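Local coordinates for protein malate oxidoreductase (Thermotoga maritima, PDB 1VL6) that probably catalyses the NAD-dependent oxidative decarboxylation of malate to pyruvate and carbon dioxide, at residues Val75-Ala80 with Ser117-Glu122; Cys148-Gln153 with Asn238-Glu243. One frame throughout, in Å; residues are numbered along the deposited sequence.

Interaction 1: Val75-Ala80 with Ser117-Glu122; sequences VSDGSA and SESEEE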
loop_
_atom_site.group_PDB
_atom_site.type_symbol
_atom_site.label_atom_id
_atom_site.label_comp_id
_atom_site.label_asym_id
_atom_site.label_seq_id
_atom_site.Cartn_x
_atom_site.Cartn_y
_atom_site.Cartn_z
ATOM N N VAL A 75 -12.852 -17.800 -7.692
ATOM C CA VAL A 75 -12.613 -19.194 -8.080
ATOM C C VAL A 75 -13.069 -19.461 -9.514
ATOM O O VAL A 75 -14.228 -19.277 -9.832
ATOM C CB VAL A 75 -13.344 -20.139 -7.109
ATOM C CG1 VAL A 75 -13.202 -21.603 -7.530
ATOM C CG2 VAL A 75 -12.817 -19.921 -5.677
ATOM N N SER A 76 -12.161 -19.899 -10.373
ATOM C CA SER A 76 -12.576 -20.327 -11.716
ATOM C C SER A 76 -11.753 -21.496 -12.173
ATOM O O SER A 76 -10.633 -21.667 -11.703
ATOM C CB SER A 76 -12.406 -19.224 -12.762
ATOM O OG SER A 76 -13.086 -19.606 -13.960
ATOM N N ASP A 77 -12.313 -22.299 -13.076
ATOM C CA ASP A 77 -11.534 -23.307 -13.813
ATOM C C ASP A 77 -11.342 -22.859 -15.217
ATOM O O ASP A 77 -10.707 -23.533 -16.003
ATOM C CB ASP A 77 -12.225 -24.643 -13.832
ATOM C CG ASP A 77 -13.489 -24.657 -14.680
ATOM O OD1 ASP A 77 -14.244 -23.655 -14.695
ATOM O OD2 ASP A 77 -13.835 -25.687 -15.302
ATOM N N GLY A 78 -11.857 -21.679 -15.532
ATOM C CA GLY A 78 -11.711 -21.088 -16.865
ATOM C C GLY A 78 -12.541 -21.766 -17.937
ATOM O O GLY A 78 -12.192 -21.749 -19.108
ATOM N N SER A 79 -13.633 -22.379 -17.528
ATOM C CA SER A 79 -14.490 -23.071 -18.473
ATOM C C SER A 79 -15.385 -22.100 -19.232
ATOM O O SER A 79 -16.008 -22.448 -20.179
ATOM C CB SER A 79 -15.298 -24.180 -17.759
ATOM O OG SER A 79 -16.074 -23.729 -16.653
ATOM N N ALA A 80 -15.461 -20.859 -18.795
ATOM C CA ALA A 80 -16.254 -19.833 -19.508
ATOM C C ALA A 80 -15.713 -18.443 -19.253
ATOM O O ALA A 80 -16.344 -17.622 -18.559
ATOM C CB ALA A 80 -17.712 -19.889 -19.087
ATOM N N SER A 117 -6.892 -26.117 -11.960
ATOM C CA SER A 117 -6.714 -26.996 -13.118
ATOM C C SER A 117 -7.584 -28.241 -13.031
ATOM O O SER A 117 -7.182 -29.280 -13.477
ATOM C CB SER A 117 -5.252 -27.403 -13.318
ATOM O OG SER A 117 -4.679 -27.855 -12.097
ATOM N N GLU A 118 -8.782 -28.135 -12.475
ATOM C CA GLU A 118 -9.670 -29.269 -12.363
ATOM C C GLU A 118 -11.008 -28.779 -12.808
ATOM O O GLU A 118 -11.436 -27.700 -12.420
ATOM C CB GLU A 118 -9.731 -29.781 -10.914
ATOM C CG GLU A 118 -10.803 -30.848 -10.640
ATOM C CD GLU A 118 -10.589 -32.103 -11.451
ATOM O OE1 GLU A 118 -9.602 -32.813 -11.169
ATOM O OE2 GLU A 118 -11.391 -32.368 -12.386
ATOM N N SER A 119 -11.679 -29.558 -13.629
ATOM C CA SER A 119 -12.916 -29.090 -14.159
ATOM C C SER A 119 -14.128 -30.045 -14.011
ATOM O O SER A 119 -15.254 -29.631 -14.323
ATOM C CB SER A 119 -12.668 -28.629 -15.587
ATOM O OG SER A 119 -12.548 -29.762 -16.404
ATOM N N GLU A 120 -13.937 -31.267 -13.485
ATOM C CA GLU A 120 -15.096 -32.108 -13.103
ATOM C C GLU A 120 -15.821 -31.428 -11.956
ATOM O O GLU A 120 -15.184 -30.947 -11.021
ATOM C CB GLU A 120 -14.686 -33.494 -12.654
ATOM C CG GLU A 120 -14.558 -34.485 -13.790
ATOM C CD GLU A 120 -13.619 -35.615 -13.421
ATOM O OE1 GLU A 120 -14.074 -36.572 -12.766
ATOM O OE2 GLU A 120 -12.418 -35.522 -13.756
ATOM N N GLU A 121 -17.143 -31.379 -12.030
ATOM C CA GLU A 121 -17.911 -30.604 -11.048
ATOM C C GLU A 121 -17.738 -31.112 -9.593
ATOM O O GLU A 121 -17.500 -30.311 -8.705
ATOM C CB GLU A 121 -19.389 -30.441 -11.467
ATOM C CG GLU A 121 -20.158 -31.753 -11.511
ATOM C CD GLU A 121 -21.490 -31.654 -12.229
ATOM O OE1 GLU A 121 -21.531 -31.605 -13.478
ATOM O OE2 GLU A 121 -22.510 -31.646 -11.532
ATOM N N GLU A 122 -17.813 -32.414 -9.345
ATOM C CA GLU A 122 -17.737 -32.882 -7.952
ATOM C C GLU A 122 -16.387 -32.530 -7.370
ATOM O O GLU A 122 -16.278 -32.196 -6.199
ATOM C CB GLU A 122 -17.973 -34.387 -7.785
ATOM C CG GLU A 122 -19.301 -34.923 -8.306
ATOM C CD GLU A 122 -20.529 -34.357 -7.597
ATOM O OE1 GLU A 122 -20.535 -34.099 -6.362
ATOM O OE2 GLU A 122 -21.526 -34.173 -8.319
#

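Interaction 2: Cys148-Gln153 with Asn238-Glu243; sequences CFRILQ and NEYHLE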
loop_
_atom_site.group_PDB
_atom_site.type_symbol
_atom_site.label_atom_id
_atom_site.label_comp_id
_atom_site.label_asym_id
_atom_site.label_seq_id
_atom_site.Cartn_x
_atom_site.Cartn_y
_atom_site.Cartn_z
ATOM N N CYS A 148 -22.239 -25.153 -13.635
ATOM C CA CYS A 148 -22.216 -24.121 -12.617
ATOM C C CYS A 148 -23.528 -24.080 -11.810
ATOM O O CYS A 148 -23.609 -23.504 -10.745
ATOM C CB CYS A 148 -21.954 -22.755 -13.274
ATOM S SG CYS A 148 -23.270 -22.354 -14.405
ATOM N N PHE A 149 -24.587 -24.649 -12.323
ATOM C CA PHE A 149 -25.808 -24.608 -11.552
ATOM C C PHE A 149 -25.651 -25.449 -10.286
ATOM O O PHE A 149 -25.871 -24.979 -9.163
ATOM C CB PHE A 149 -26.979 -25.119 -12.398
ATOM C CG PHE A 149 -27.305 -24.240 -13.597
ATOM C CD1 PHE A 149 -27.563 -22.904 -13.438
ATOM C CD2 PHE A 149 -27.357 -24.771 -14.876
ATOM C CE1 PHE A 149 -27.872 -22.106 -14.539
ATOM C CE2 PHE A 149 -27.678 -23.977 -15.979
ATOM C CZ PHE A 149 -27.939 -22.661 -15.813
ATOM N N ARG A 150 -25.231 -26.694 -10.488
ATOM C CA ARG A 150 -25.035 -27.648 -9.396
ATOM C C ARG A 150 -23.930 -27.126 -8.482
ATOM O O ARG A 150 -24.057 -27.221 -7.249
ATOM C CB ARG A 150 -24.652 -29.041 -9.930
ATOM C CG ARG A 150 -25.675 -30.188 -9.745
ATOM C CD ARG A 150 -25.344 -31.526 -10.561
ATOM N NE ARG A 150 -25.944 -31.593 -11.921
ATOM C CZ ARG A 150 -25.393 -31.151 -13.103
ATOM N NH1 ARG A 150 -24.193 -30.575 -13.178
ATOM N NH2 ARG A 150 -26.070 -31.285 -14.249
ATOM N N ILE A 151 -22.870 -26.552 -9.073
ATOM C CA ILE A 151 -21.749 -26.101 -8.257
ATOM C C ILE A 151 -22.182 -24.987 -7.293
ATOM O O ILE A 151 -21.914 -25.042 -6.087
ATOM C CB ILE A 151 -20.567 -25.673 -9.126
ATOM C CG1 ILE A 151 -19.996 -26.892 -9.852
ATOM C CG2 ILE A 151 -19.472 -25.031 -8.270
ATOM C CD1 ILE A 151 -18.896 -26.562 -10.823
ATOM N N LEU A 152 -22.874 -23.986 -7.807
ATOM C CA LEU A 152 -23.371 -22.931 -6.936
ATOM C C LEU A 152 -24.283 -23.461 -5.834
ATOM O O LEU A 152 -24.139 -23.115 -4.700
ATOM C CB LEU A 152 -24.114 -21.865 -7.730
ATOM C CG LEU A 152 -24.674 -20.717 -6.892
ATOM C CD1 LEU A 152 -23.499 -20.039 -6.209
ATOM C CD2 LEU A 152 -25.453 -19.741 -7.773
ATOM N N GLN A 153 -25.243 -24.288 -6.204
ATOM C CA GLN A 153 -26.240 -24.735 -5.280
ATOM C C GLN A 153 -25.593 -25.540 -4.169
ATOM O O GLN A 153 -25.880 -25.322 -2.990
ATOM C CB GLN A 153 -27.277 -25.558 -6.006
ATOM C CG GLN A 153 -28.456 -26.002 -5.123
ATOM C CD GLN A 153 -28.785 -27.486 -5.318
ATOM O OE1 GLN A 153 -28.039 -28.388 -4.847
ATOM N NE2 GLN A 153 -29.890 -27.750 -6.020
ATOM N N ASN A 238 -30.777 -29.448 -21.774
ATOM C CA ASN A 238 -30.514 -30.192 -20.548
ATOM C C ASN A 238 -31.732 -30.203 -19.667
ATOM O O ASN A 238 -32.739 -29.605 -19.982
ATOM C CB ASN A 238 -29.289 -29.653 -19.752
ATOM C CG ASN A 238 -29.172 -28.114 -19.783
ATOM O OD1 ASN A 238 -30.094 -27.423 -19.115
ATOM N ND2 ASN A 238 -28.231 -27.569 -20.361
ATOM N N GLU A 239 -31.623 -30.908 -18.553
ATOM C CA GLU A 239 -32.585 -30.805 -17.465
ATOM C C GLU A 239 -32.947 -29.360 -17.074
ATOM O O GLU A 239 -34.079 -29.105 -16.662
ATOM C CB GLU A 239 -32.104 -31.611 -16.224
ATOM C CG GLU A 239 -30.586 -31.791 -16.093
ATOM C CD GLU A 239 -30.113 -32.032 -14.666
ATOM O OE1 GLU A 239 -30.803 -31.646 -13.696
ATOM O OE2 GLU A 239 -29.015 -32.584 -14.505
ATOM N N TYR A 240 -32.020 -28.415 -17.180
ATOM C CA TYR A 240 -32.305 -27.055 -16.687
ATOM C C TYR A 240 -33.221 -26.291 -17.655
ATOM O O TYR A 240 -34.005 -25.436 -17.241
ATOM C CB TYR A 240 -30.999 -26.289 -16.352
ATOM C CG TYR A 240 -30.162 -26.944 -15.241
ATOM C CD1 TYR A 240 -30.459 -26.703 -13.916
ATOM C CD2 TYR A 240 -29.111 -27.851 -15.525
ATOM C CE1 TYR A 240 -29.737 -27.313 -12.891
ATOM C CE2 TYR A 240 -28.386 -28.465 -14.500
ATOM C CZ TYR A 240 -28.723 -28.183 -13.180
ATOM O OH TYR A 240 -28.070 -28.729 -12.096
ATOM N N HIS A 241 -33.117 -26.598 -18.935
ATOM C CA HIS A 241 -33.999 -26.030 -19.930
ATOM C C HIS A 241 -35.396 -26.624 -19.753
ATOM O O HIS A 241 -36.407 -25.948 -19.857
ATOM C CB HIS A 241 -33.455 -26.342 -21.331
ATOM C CG HIS A 241 -32.259 -25.535 -21.711
ATOM N ND1 HIS A 241 -31.710 -25.577 -22.976
ATOM C CD2 HIS A 241 -31.538 -24.620 -21.014
ATOM C CE1 HIS A 241 -30.696 -24.730 -23.033
ATOM N NE2 HIS A 241 -30.581 -24.123 -21.862
ATOM N N LEU A 242 -35.453 -27.907 -19.474
ATOM C CA LEU A 242 -36.733 -28.535 -19.169
ATOM C C LEU A 242 -37.355 -27.825 -17.953
ATOM O O LEU A 242 -38.541 -27.495 -17.941
ATOM C CB LEU A 242 -36.544 -30.016 -18.911
ATOM C CG LEU A 242 -37.755 -30.928 -18.929
ATOM C CD1 LEU A 242 -38.435 -31.007 -20.286
ATOM C CD2 LEU A 242 -37.288 -32.324 -18.533
ATOM N N GLU A 243 -36.559 -27.570 -16.926
ATOM C CA GLU A 243 -37.099 -26.916 -15.751
ATOM C C GLU A 243 -37.713 -25.562 -16.142
ATOM O O GLU A 243 -38.845 -25.224 -15.722
ATOM C CB GLU A 243 -36.003 -26.698 -14.733
ATOM C CG GLU A 243 -36.506 -26.280 -13.369
ATOM C CD GLU A 243 -35.416 -25.657 -12.509
ATOM O OE1 GLU A 243 -34.216 -25.889 -12.767
ATOM O OE2 GLU A 243 -35.763 -24.910 -11.583
#

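Interaction 1: Val75-Ala80 with Ser117-Glu122
Asp77 meets Ser119 through a carboxylate oxygen set against a methylene, without a direct polar bond: OD2 of Asp77 lies 3.2 Å from CB of Ser119. The polar link between the two loops is supplied by a third element, Lys147 at the start of helix 147-158, whose NZ makes a salt bridge with Asp77 OD2 and a hydrogen bond with Ser119 O. Alongside, CB of Asp77 rests 3.5 Å from the carbonyl oxygen of Glu118.

Each loop is organised from within. CG of Asp77 sits between its backbone N and carbonyl carbon (chi1 69°), which together with chi2 lets OD1 face back to its own loop, where Ser79 OG donates to it on the syn side at 2.7 Å. Ser76 OG accepts from Gly78 N at 2.9 Å, an ST turn at the end of strand 71-76. In the facing loop, Glu118 OE2 accepts from Glu120 N, 3.0 Å away, through the lone pair turned from its partner oxygen, just ahead of helix 121-130.

The two oxygens of Asp77 therefore divide their work, OD1 bracing the loop and OD2 reaching the lysine, so the join between these strand and helix ends probably depends on Lys147 more than on the small surface they share.

Interaction 2: Cys148-Gln153 with Asn238-Glu243
Asn238 OD1 is gripped by two backbone amides, weakly by that of Tyr240, whose ring meets Phe149 across the contact, and by His241 N at 3.1 Å. This N-cap bond fixes the first turn of helix 239-246 and with it the root of the tyrosine. The CG of Tyr240 stands opposite its carbonyl carbon, beside the backbone N (chi1 -62°), which sends the ring out to helix 147-158.

Phe149 and Tyr240 overlap while pointing opposite ways. CB of Phe149 makes a CH-pi contact over the tyrosine face, 3.9 Å from the ring centroid, and its CD2 lies over the centre of that same ring. The two rings meet obliquely, centroids 4.5 Å apart and planes at 38°. At the far end, the Tyr240 OH lies over one face of the Arg150 guanidinium, 3.6 Å from NE.

Arg150 NH2 gives Glu239 OE2 a nearly straight salt-bridge bond of 3.2 Å, lying in the guanidinium plane but coming from above the carboxylate. The firmer partner of this arginine is Glu121, bound through NH1. With an alanine in place of Tyr240, Phe149 would probably lose the ring it packs on, and the guanidinium the hydroxyl that lies over it.

The axes of 148-153 and 239-243 come no nearer than 12.8 Å, at 80° to each other, and long side chains bridge the distance. Aromatic packing with a salt bridge beside it thus ties the N-terminal malic enzyme domain to the NAD-binding domain, where a shared charge network probably helps to set their relative position.

Both interactions are partly buried, yet they work at different levels of the fold. Interaction 1 lies within the N-terminal domain, at the C-terminal ends of strands 71-76 and 110-115, and is small, its polar joining done by Lys147 from outside the two segments; a neighbouring subunit reaches Ser117 and Glu118. Interaction 2 joins that domain to the NAD-binding one and covers about twice the area, with aromatic rings at its centre and charge beside them; no other subunit touches it. Helix 147-158 serves both, offering Lys147 to the first and Phe149 and Arg150 to the second. A salt bridge from Glu121 OE2 to Arg150 NH1, 2.6 Å long, and packing of Glu121 on Ile151 connect them directly.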